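Local coordinates for protein ribosomal RNA small subunit methyltransferase E (Legionella pneumophila, PDB 5O96) that probably methylates N3 of a single uridine in 16S ribosomal RNA of the assembled small subunit, using S-adenosyl-L-methionine as methyl donor, at residues I83-A88 with V192-G197; L113-C118 with I196-G201; Q161-A166 with R208-H213. All coordinates share one frame; numbering follows the deposited sequence.

Interaction 1 of 3, residues I83-A88 with V192-G197. With SAM (S-adenosylmethionine), chain I.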
loop_
_atom_site.group_PDB
_atom_site.type_symbol
_atom_site.label_atom_id
_atom_site.label_comp_id
_atom_site.label_asym_id
_atom_site.label_seq_id
_atom_site.Cartn_x
_atom_site.Cartn_y
_atom_site.Cartn_z
ATOM N N ILE A 83 3.225 11.212 12.850
ATOM C CA ILE A 83 4.352 10.404 12.416
ATOM C C ILE A 83 5.189 11.219 11.450
ATOM O O ILE A 83 4.655 11.841 10.530
ATOM C CB ILE A 83 3.882 9.103 11.754
ATOM C CG1 ILE A 83 2.942 8.371 12.716
ATOM C CG2 ILE A 83 5.086 8.281 11.362
ATOM C CD1 ILE A 83 2.317 7.129 12.150
ATOM N N HIS A 84 6.491 11.253 11.690
ATOM C CA HIS A 84 7.463 11.845 10.783
ATOM C C HIS A 84 8.128 10.689 10.045
ATOM O O HIS A 84 8.910 9.941 10.639
ATOM C CB HIS A 84 8.485 12.692 11.543
ATOM C CG HIS A 84 9.460 13.397 10.655
ATOM N ND1 HIS A 84 10.492 14.170 11.147
ATOM C CD2 HIS A 84 9.568 13.441 9.305
ATOM C CE1 HIS A 84 11.180 14.677 10.136
ATOM N NE2 HIS A 84 10.642 14.246 9.008
ATOM N N LEU A 85 7.745 10.491 8.777
ATOM C CA LEU A 85 8.336 9.447 7.948
ATOM C C LEU A 85 9.665 9.926 7.397
ATOM O O LEU A 85 9.748 10.986 6.769
ATOM C CB LEU A 85 7.409 9.074 6.789
ATOM C CG LEU A 85 7.888 8.092 5.697
ATOM C CD1 LEU A 85 8.206 6.708 6.247
ATOM C CD2 LEU A 85 6.848 7.971 4.546
ATOM N N ALA A 86 10.703 9.151 7.620
ATOM C CA ALA A 86 11.955 9.359 6.911
ATOM C C ALA A 86 12.106 8.187 5.945
ATOM O O ALA A 86 12.387 7.064 6.371
ATOM C CB ALA A 86 13.131 9.472 7.878
ATOM N N GLN A 87 11.904 8.446 4.652
ATOM C CA GLN A 87 11.815 7.401 3.638
ATOM C C GLN A 87 13.071 7.443 2.771
ATOM O O GLN A 87 13.349 8.456 2.122
ATOM C CB GLN A 87 10.550 7.587 2.790
ATOM C CG GLN A 87 10.313 6.489 1.714
ATOM C CD GLN A 87 9.795 5.187 2.297
ATOM O OE1 GLN A 87 9.282 5.168 3.397
ATOM N NE2 GLN A 87 9.933 4.097 1.565
ATOM N N ALA A 88 13.836 6.355 2.773
ATOM C CA ALA A 88 14.944 6.219 1.824
ATOM C C ALA A 88 14.477 6.495 0.407
ATOM O O ALA A 88 13.438 5.992 -0.009
ATOM C CB ALA A 88 15.520 4.813 1.898
ATOM N N VAL A 192 5.957 10.169 16.510
ATOM C CA VAL A 192 6.833 9.050 16.165
ATOM C C VAL A 192 7.753 9.488 15.032
ATOM O O VAL A 192 7.306 10.117 14.073
ATOM C CB VAL A 192 6.038 7.798 15.719
ATOM C CG1 VAL A 192 6.940 6.537 15.688
ATOM C CG2 VAL A 192 4.806 7.582 16.591
ATOM N N ALA A 193 9.027 9.138 15.122
ATOM C CA ALA A 193 9.910 9.189 13.970
ATOM C C ALA A 193 10.099 7.767 13.452
ATOM O O ALA A 193 10.415 6.862 14.228
ATOM C CB ALA A 193 11.252 9.827 14.325
ATOM N N LEU A 194 9.897 7.573 12.145
ATOM C CA LEU A 194 9.921 6.252 11.524
ATOM C C LEU A 194 10.872 6.264 10.341
ATOM O O LEU A 194 10.628 6.976 9.353
ATOM C CB LEU A 194 8.517 5.842 11.064
ATOM C CG LEU A 194 8.371 4.535 10.280
ATOM C CD1 LEU A 194 8.683 3.315 11.136
ATOM C CD2 LEU A 194 6.977 4.416 9.701
ATOM N N ILE A 195 11.938 5.466 10.427
ATOM C CA ILE A 195 12.897 5.324 9.332
ATOM C C ILE A 195 12.603 4.043 8.545
ATOM O O ILE A 195 12.481 2.946 9.121
ATOM C CB ILE A 195 14.343 5.343 9.855
ATOM C CG1 ILE A 195 14.652 6.683 10.526
ATOM C CG2 ILE A 195 15.338 5.104 8.714
ATOM C CD1 ILE A 195 16.057 6.708 11.187
ATOM N N ILE A 196 12.453 4.182 7.225
ATOM C CA ILE A 196 12.307 3.038 6.326
ATOM C C ILE A 196 13.381 3.143 5.261
ATOM O O ILE A 196 13.540 4.192 4.628
ATOM C CB ILE A 196 10.900 2.954 5.712
ATOM C CG1 ILE A 196 9.923 2.530 6.819
ATOM C CG2 ILE A 196 10.888 1.914 4.555
ATOM C CD1 ILE A 196 8.671 3.224 6.800
ATOM N N GLY A 197 14.137 2.069 5.095
ATOM C CA GLY A 197 15.338 2.102 4.312
ATOM C C GLY A 197 15.114 1.626 2.907
ATOM O O GLY A 197 14.006 1.258 2.513
HETATM N N SAM I . 12.638 -5.277 0.015
HETATM C CA SAM I . 12.364 -3.898 -0.379
HETATM C C SAM I . 12.321 -3.546 -1.885
HETATM O O SAM I . 12.206 -4.388 -2.762
HETATM O OXT SAM I . 12.376 -2.387 -2.292
HETATM C CB SAM I . 13.401 -3.049 0.284
HETATM C CG SAM I . 13.123 -2.005 1.336
HETATM S SD SAM I . 12.995 -2.819 2.898
HETATM C CE SAM I . 11.442 -2.192 3.537
HETATM C "C5'" SAM I . 14.197 -1.816 3.802
HETATM C "C4'" SAM I . 14.753 -2.652 4.929
HETATM O "O4'" SAM I . 13.690 -2.844 5.842
HETATM C "C3'" SAM I . 15.096 -4.047 4.423
HETATM O "O3'" SAM I . 16.448 -4.236 4.094
HETATM C "C2'" SAM I . 14.755 -4.950 5.575
HETATM O "O2'" SAM I . 15.944 -5.188 6.283
HETATM C "C1'" SAM I . 13.805 -4.128 6.424
HETATM N N9 SAM I . 12.563 -4.912 6.463
HETATM C C8 SAM I . 11.746 -5.297 5.415
HETATM N N7 SAM I . 10.732 -6.040 5.900
HETATM C C5 SAM I . 10.898 -6.138 7.242
HETATM C C6 SAM I . 10.161 -6.774 8.207
HETATM N N6 SAM I . 9.090 -7.453 7.844
HETATM N N1 SAM I . 10.584 -6.729 9.519
HETATM C C2 SAM I . 11.718 -6.028 9.871
HETATM N N3 SAM I . 12.460 -5.379 8.892
HETATM C C4 SAM I . 12.045 -5.448 7.604
#
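Leu85 and Ile196 meet through their ends on neighbouring parallel strands. Ile196 lies two residues beyond Leu194, the register partner of Leu85, and points to the same face. Ile196 can be followed outward. Its CB lies 3.6 Å from Gln87 OE1. Its CG2 packs against the amide of Gln87, 3.8 Å from NE2. CG1 stands anti to the carbonyl carbon, chi1 -71°, and carries CD1 back along the sheet, where it touches Leu85 CD1 at 3.6 Å. Gln87 bends at chi2, and this lays its amide across Ile196. Its OE1 is buried with no polar partner in the model, while NE2 makes a weak hydrogen bond to Thr227 O. The backbones run side by side with an angle of 19° between the strands. Five hydrogen bonds join them, all close to straight. The first is His84 N to Val192 O at 2.8 Å, and the series ends with Ala88 N to Ile196 O at 2.9 Å. These are two inner strands of the parallel sheet in the SPOUT methyltransferase domain. Ile83, Leu85, Gln87, Val192, Leu194 and Ile196 share one face, which packs against helices 93-104 and 227-242. His84, Ala86, Ala193 and Ile195 lie on the other. There Ala86 CB meets Ile195 CG1 at 4.1 Å, beside Phe162 of helix 159-165. His84 leads its ring away from strand 192-196, and its two nitrogens hydrogen-bond to Thr111 and Glu168. At the C-terminal end the strand gives way to the cofactor site. Gly197 O accepts a hydrogen bond from Thr227 OG1 and lies 3.3 Å from C5' of S-adenosylmethionine.

Interaction 2 of 3, residues L113-C118 with I196-G201; sequences LITERC and IGPEGG. With SAM (S-adenosylmethionine), chain I.
The flat guanidinium of Arg117 meets Gly200 O at its edge, nearly in its plane. NH1 donates a hydrogen bond there, at 3.1 Å and 158°. Gly201 C lies oblique to the group. NH1 comes in 28° out of the carbonyl plane of Gly200. Two type I beta turns face each other here, Thr115 to Cys118 and Pro198 to Gly201, both on loops that follow strands of the parallel sheet in the SPOUT domain. The second turn borders the S-adenosylmethionine site. Arg117 spans the gap to Gly200 O because its chain is extended from CG to NE, its CD passing 3.7 Å from Gly201 O. The Pro198 ring fills the middle of the contact. Its CG sits 3.3 Å from Thr115 OG1, and Cys118 SG packs on its CB at 3.8 Å. Thr115 N donates a hydrogen bond to Cys118 SG, a bond across the first turn that holds the sulfur beside the proline. Two waters join the turns. One accepts from Thr115 OG1 and Arg117 N and donates to Gly201 O. The other donates to Arg117 O, with a weak bond from Gly200 N. Glu199, though poorly ordered, lays its CG 3.3 Å from the carboxylate carbon of the cofactor. Gly201 takes up a positive phi, 76°, readily open to glycine. Its CA lies 2.9 Å from the cofactor hydroxyl O3'.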
loop_
_atom_site.group_PDB
_atom_site.type_symbol
_atom_site.label_atom_id
_atom_site.label_comp_id
_atom_site.label_asym_id
_atom_site.label_seq_id
_atom_site.Cartn_x
_atom_site.Cartn_y
_atom_site.Cartn_z
ATOM N N LEU A 113 15.259 10.560 2.472
ATOM C CA LEU A 113 16.433 10.137 3.204
ATOM C C LEU A 113 17.421 9.568 2.208
ATOM O O LEU A 113 17.048 8.736 1.377
ATOM C CB LEU A 113 16.033 9.080 4.221
ATOM C CG LEU A 113 16.908 8.773 5.409
ATOM C CD1 LEU A 113 16.963 9.998 6.278
ATOM C CD2 LEU A 113 16.267 7.623 6.127
ATOM N N ILE A 114 18.667 10.021 2.275
ATOM C CA ILE A 114 19.752 9.453 1.483
ATOM C C ILE A 114 20.557 8.541 2.403
ATOM O O ILE A 114 21.104 8.993 3.417
ATOM C CB ILE A 114 20.621 10.553 0.846
ATOM C CG1 ILE A 114 19.734 11.513 0.057
ATOM C CG2 ILE A 114 21.642 9.968 -0.108
ATOM C CD1 ILE A 114 20.501 12.649 -0.588
ATOM N N THR A 115 20.570 7.244 2.097
ATOM C CA THR A 115 21.252 6.247 2.911
ATOM C C THR A 115 22.279 5.522 2.054
ATOM O O THR A 115 22.263 5.614 0.828
ATOM C CB THR A 115 20.286 5.224 3.503
ATOM O OG1 THR A 115 19.812 4.377 2.452
ATOM C CG2 THR A 115 19.119 5.901 4.155
ATOM N N GLU A 116 23.163 4.777 2.726
ATOM C CA GLU A 116 24.324 4.193 2.059
ATOM C C GLU A 116 23.922 3.423 0.813
ATOM O O GLU A 116 24.501 3.609 -0.262
ATOM C CB GLU A 116 25.083 3.287 3.023
ATOM C CG GLU A 116 26.408 2.762 2.473
ATOM C CD GLU A 116 27.262 2.091 3.541
ATOM O OE1 GLU A 116 27.554 2.748 4.568
ATOM O OE2 GLU A 116 27.625 0.908 3.360
ATOM N N ARG A 117 22.895 2.586 0.925
ATOM C CA ARG A 117 22.563 1.650 -0.133
ATOM C C ARG A 117 21.433 2.154 -1.021
ATOM O O ARG A 117 20.808 1.360 -1.731
ATOM C CB ARG A 117 22.233 0.291 0.482
ATOM C CG ARG A 117 23.442 -0.318 1.190
ATOM C CD ARG A 117 23.083 -1.575 1.947
ATOM N NE ARG A 117 24.187 -2.071 2.756
ATOM C CZ ARG A 117 24.101 -3.122 3.568
ATOM N NH1 ARG A 117 22.960 -3.794 3.677
ATOM N NH2 ARG A 117 25.156 -3.506 4.269
ATOM N N CYS A 118 21.147 3.453 -0.981
ATOM C CA CYS A 118 20.251 4.034 -1.958
ATOM C C CYS A 118 20.921 4.000 -3.324
ATOM O O CYS A 118 22.137 4.170 -3.444
ATOM C CB CYS A 118 19.870 5.464 -1.559
ATOM S SG CYS A 118 18.706 5.540 -0.141
ATOM N N ILE A 196 12.453 4.182 7.225
ATOM C CA ILE A 196 12.307 3.038 6.326
ATOM C C ILE A 196 13.381 3.143 5.261
ATOM O O ILE A 196 13.540 4.192 4.628
ATOM C CB ILE A 196 10.900 2.954 5.712
ATOM C CG1 ILE A 196 9.923 2.530 6.819
ATOM C CG2 ILE A 196 10.888 1.914 4.555
ATOM C CD1 ILE A 196 8.671 3.224 6.800
ATOM N N GLY A 197 14.137 2.069 5.095
ATOM C CA GLY A 197 15.338 2.102 4.312
ATOM C C GLY A 197 15.114 1.626 2.907
ATOM O O GLY A 197 14.006 1.258 2.513
ATOM N N PRO A 198 16.167 1.646 2.116
ATOM C CA PRO A 198 16.054 1.359 0.689
ATOM C C PRO A 198 16.061 -0.149 0.501
ATOM O O PRO A 198 16.248 -0.897 1.461
ATOM C CB PRO A 198 17.315 1.999 0.111
ATOM C CG PRO A 198 18.327 1.749 1.206
ATOM C CD PRO A 198 17.557 1.909 2.515
ATOM N N GLU A 199 15.934 -0.570 -0.763
ATOM C CA GLU A 199 15.829 -1.991 -1.060
ATOM C C GLU A 199 16.954 -2.785 -0.418
ATOM O O GLU A 199 16.708 -3.798 0.248
ATOM C CB GLU A 199 15.763 -2.260 -2.560
ATOM C CG GLU A 199 15.499 -3.753 -2.830
ATOM C CD GLU A 199 15.643 -4.167 -4.295
ATOM O OE1 GLU A 199 15.390 -3.327 -5.189
ATOM O OE2 GLU A 199 16.006 -5.341 -4.551
ATOM N N GLY A 200 18.191 -2.323 -0.570
ATOM C CA GLY A 200 19.271 -3.091 0.031
ATOM C C GLY A 200 19.328 -3.072 1.547
ATOM O O GLY A 200 20.231 -3.695 2.116
ATOM N N GLY A 201 18.428 -2.362 2.227
ATOM C CA GLY A 201 18.579 -2.243 3.676
ATOM C C GLY A 201 19.655 -1.270 4.152
ATOM O O GLY A 201 19.993 -0.294 3.480
HETATM N N SAM I . 12.638 -5.277 0.015
HETATM C CA SAM I . 12.364 -3.898 -0.379
HETATM C C SAM I . 12.321 -3.546 -1.885
HETATM O O SAM I . 12.206 -4.388 -2.762
HETATM O OXT SAM I . 12.376 -2.387 -2.292
HETATM C CB SAM I . 13.401 -3.049 0.284
HETATM C CG SAM I . 13.123 -2.005 1.336
HETATM S SD SAM I . 12.995 -2.819 2.898
HETATM C CE SAM I . 11.442 -2.192 3.537
HETATM C "C5'" SAM I . 14.197 -1.816 3.802
HETATM C "C4'" SAM I . 14.753 -2.652 4.929
HETATM O "O4'" SAM I . 13.690 -2.844 5.842
HETATM C "C3'" SAM I . 15.096 -4.047 4.423
HETATM O "O3'" SAM I . 16.448 -4.236 4.094
HETATM C "C2'" SAM I . 14.755 -4.950 5.575
HETATM O "O2'" SAM I . 15.944 -5.188 6.283
HETATM C "C1'" SAM I . 13.805 -4.128 6.424
HETATM N N9 SAM I . 12.563 -4.912 6.463
HETATM C C8 SAM I . 11.746 -5.297 5.415
HETATM N N7 SAM I . 10.732 -6.040 5.900
HETATM C C5 SAM I . 10.898 -6.138 7.242
HETATM C C6 SAM I . 10.161 -6.774 8.207
HETATM N N6 SAM I . 9.090 -7.453 7.844
HETATM N N1 SAM I . 10.584 -6.729 9.519
HETATM C C2 SAM I . 11.718 -6.028 9.871
HETATM N N3 SAM I . 12.460 -5.379 8.892
HETATM C C4 SAM I . 12.045 -5.448 7.604
HETATM O O HOH W 1 21.486 2.183 3.444
HETATM O O HOH W 2 18.697 0.270 -2.844
#

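Interaction 3 of 3, residues Q161-A166 with R208-H213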
loop_
_atom_site.group_PDB
_atom_site.type_symbol
_atom_site.label_atom_id
_atom_site.label_comp_id
_atom_site.label_asym_id
_atom_site.label_seq_id
_atom_site.Cartn_x
_atom_site.Cartn_y
_atom_site.Cartn_z
ATOM N N GLN A 161 22.264 13.285 9.521
ATOM C CA GLN A 161 21.608 14.517 9.940
ATOM C C GLN A 161 20.273 14.219 10.601
ATOM O O GLN A 161 19.998 14.683 11.711
ATOM C CB GLN A 161 21.420 15.445 8.746
ATOM C CG GLN A 161 20.714 16.739 9.095
ATOM C CD GLN A 161 20.663 17.700 7.934
ATOM O OE1 GLN A 161 21.418 17.564 6.973
ATOM N NE2 GLN A 161 19.757 18.664 8.002
ATOM N N PHE A 162 19.450 13.402 9.941
ATOM C CA PHE A 162 18.082 13.178 10.393
ATOM C C PHE A 162 18.053 12.554 11.781
ATOM O O PHE A 162 17.239 12.927 12.637
ATOM C CB PHE A 162 17.356 12.273 9.395
ATOM C CG PHE A 162 16.005 11.860 9.863
ATOM C CD1 PHE A 162 15.841 10.730 10.632
ATOM C CD2 PHE A 162 14.910 12.651 9.589
ATOM C CE1 PHE A 162 14.627 10.398 11.102
ATOM C CE2 PHE A 162 13.682 12.305 10.050
ATOM C CZ PHE A 162 13.537 11.176 10.801
ATOM N N VAL A 163 18.897 11.557 11.989
ATOM C CA VAL A 163 18.978 10.874 13.261
ATOM C C VAL A 163 19.500 11.809 14.349
ATOM O O VAL A 163 19.095 11.705 15.514
ATOM C CB VAL A 163 19.853 9.627 13.028
ATOM C CG1 VAL A 163 20.804 9.390 14.141
ATOM C CG2 VAL A 163 18.974 8.402 12.759
ATOM N N ARG A 164 20.375 12.758 13.994
ATOM C CA ARG A 164 20.855 13.722 14.982
ATOM C C ARG A 164 19.752 14.686 15.399
ATOM O O ARG A 164 19.592 14.982 16.589
ATOM C CB ARG A 164 22.057 14.502 14.439
ATOM C CG ARG A 164 23.388 13.755 14.502
ATOM C CD ARG A 164 24.594 14.680 14.295
ATOM N NE ARG A 164 24.950 14.872 12.887
ATOM C CZ ARG A 164 24.572 15.910 12.140
ATOM N NH1 ARG A 164 24.955 15.986 10.868
ATOM N NH2 ARG A 164 23.805 16.870 12.653
ATOM N N GLU A 165 18.987 15.190 14.438
ATOM C CA GLU A 165 17.989 16.215 14.712
ATOM C C GLU A 165 16.662 15.651 15.183
ATOM O O GLU A 165 15.827 16.427 15.654
ATOM C CB GLU A 165 17.740 17.060 13.462
ATOM C CG GLU A 165 18.964 17.792 12.940
ATOM C CD GLU A 165 18.707 18.401 11.564
ATOM O OE1 GLU A 165 17.640 18.109 10.955
ATOM O OE2 GLU A 165 19.569 19.175 11.099
ATOM N N ALA A 166 16.453 14.343 15.053
ATOM C CA ALA A 166 15.197 13.708 15.433
ATOM C C ALA A 166 14.864 13.959 16.900
ATOM O O ALA A 166 15.616 13.554 17.793
ATOM C CB ALA A 166 15.292 12.207 15.171
ATOM N N ARG A 208 24.529 1.074 13.785
ATOM C CA ARG A 208 25.215 1.543 14.989
ATOM C C ARG A 208 24.929 3.023 15.233
ATOM O O ARG A 208 24.732 3.444 16.378
ATOM C CB ARG A 208 26.725 1.289 14.900
ATOM C CG ARG A 208 27.137 -0.182 15.022
ATOM C CD ARG A 208 28.619 -0.355 15.367
ATOM N NE ARG A 208 29.487 0.546 14.610
ATOM C CZ ARG A 208 29.960 0.278 13.396
ATOM N NH1 ARG A 208 29.655 -0.872 12.806
ATOM N NH2 ARG A 208 30.739 1.154 12.769
ATOM N N LEU A 209 24.858 3.821 14.162
ATOM C CA LEU A 209 24.566 5.242 14.318
ATOM C C LEU A 209 23.099 5.495 14.701
ATOM O O LEU A 209 22.823 6.331 15.570
ATOM C CB LEU A 209 24.934 5.987 13.038
ATOM C CG LEU A 209 24.328 7.390 12.958
ATOM C CD1 LEU A 209 25.118 8.345 13.824
ATOM C CD2 LEU A 209 24.267 7.874 11.522
ATOM N N THR A 210 22.136 4.801 14.068
ATOM C CA THR A 210 20.732 5.048 14.421
ATOM C C THR A 210 20.423 4.537 15.818
ATOM O O THR A 210 19.659 5.161 16.566
ATOM C CB THR A 210 19.762 4.388 13.422
ATOM O OG1 THR A 210 19.888 2.957 13.489
ATOM C CG2 THR A 210 20.020 4.872 12.015
ATOM N N SER A 211 20.964 3.368 16.156
ATOM C CA SER A 211 20.812 2.822 17.495
ATOM C C SER A 211 21.486 3.712 18.542
ATOM O O SER A 211 21.057 3.751 19.705
ATOM C CB SER A 211 21.392 1.412 17.523
ATOM O OG SER A 211 21.540 0.978 18.853
ATOM N N GLY A 212 22.537 4.435 18.153
ATOM C CA GLY A 212 23.155 5.367 19.075
ATOM C C GLY A 212 22.286 6.562 19.394
ATOM O O GLY A 212 22.444 7.168 20.460
ATOM N N HIS A 213 21.357 6.913 18.504
ATOM C CA HIS A 213 20.482 8.059 18.733
ATOM C C HIS A 213 19.053 7.664 19.084
ATOM O O HIS A 213 18.127 8.447 18.849
ATOM C CB HIS A 213 20.513 8.977 17.518
ATOM C CG HIS A 213 21.828 9.664 17.343
ATOM N ND1 HIS A 213 22.939 9.034 16.817
ATOM C CD2 HIS A 213 22.222 10.914 17.674
ATOM C CE1 HIS A 213 23.954 9.880 16.812
ATOM N NE2 HIS A 213 23.543 11.028 17.324
#
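Segment 161-166 comes from the end of helix 159-165, with Ala166 the first residue to leave helical angles. Segment 208-213 comes from the C-terminal part of helix 204-212. Their backbones come nearest at Val163 and Thr210, with CA atoms 6.2 Å apart. No hydrogen bond crosses between them. Val163 carries the contact through both methyl groups. CG1 presses on His213, 3.4 Å from both its CB and its CG, and lies oblique to the ring. The same methyl reaches Leu209 CG at 4.2 Å. CG2 meets Thr210 CG2 at 3.8 Å, the two side chains crossing at about a right angle. These helices, 159-165 and 204-212, lie on one side of the parallel sheet of the SPOUT domain. Val163 also touches Ile195 of that sheet, and Phe215 packs against both Val163 and Thr210. The imidazole of His213 is fixed from its own helix. ND1 donates a nearly straight hydrogen bond, 3.0 Å and 169°, to Leu209 O, which sits in the ring plane at its edge. With the ring held this way, NE2 lies 3.9 Å from Arg164 CG, which is oblique to the ring. The two side chains run alongside each other. Arg164 bends at chi3, and its NE forms a salt bridge with Asp160 of its own helix. Thr210 OG1 likewise turns to its own helix, with a hydrogen bond to Ile207 O.

Interaction 1 is the buried core, where backbone hydrogen bonds join two inner strands and every touching residue is enclosed. Interaction 2 shares Ile196 and Gly197 with it and continues past the strand ends to the surface, where a proline ring, an arginine and waters replace the regular bonding. Strands 82-88 and 109-114 are neighbours, and Gln87 O lies 2.9 Å from Leu113 N, a probable hydrogen bond. Both contacts touch S-adenosylmethionine. Interaction 3 sits on the sheet face that bears His84 and Ala86, away from the cofactor. It is helix against helix, partly buried and largely apolar. Phe162, in segment 161-166 but not touching 208-213, packs on Ala86 of interaction 1 and Leu113 of interaction 2.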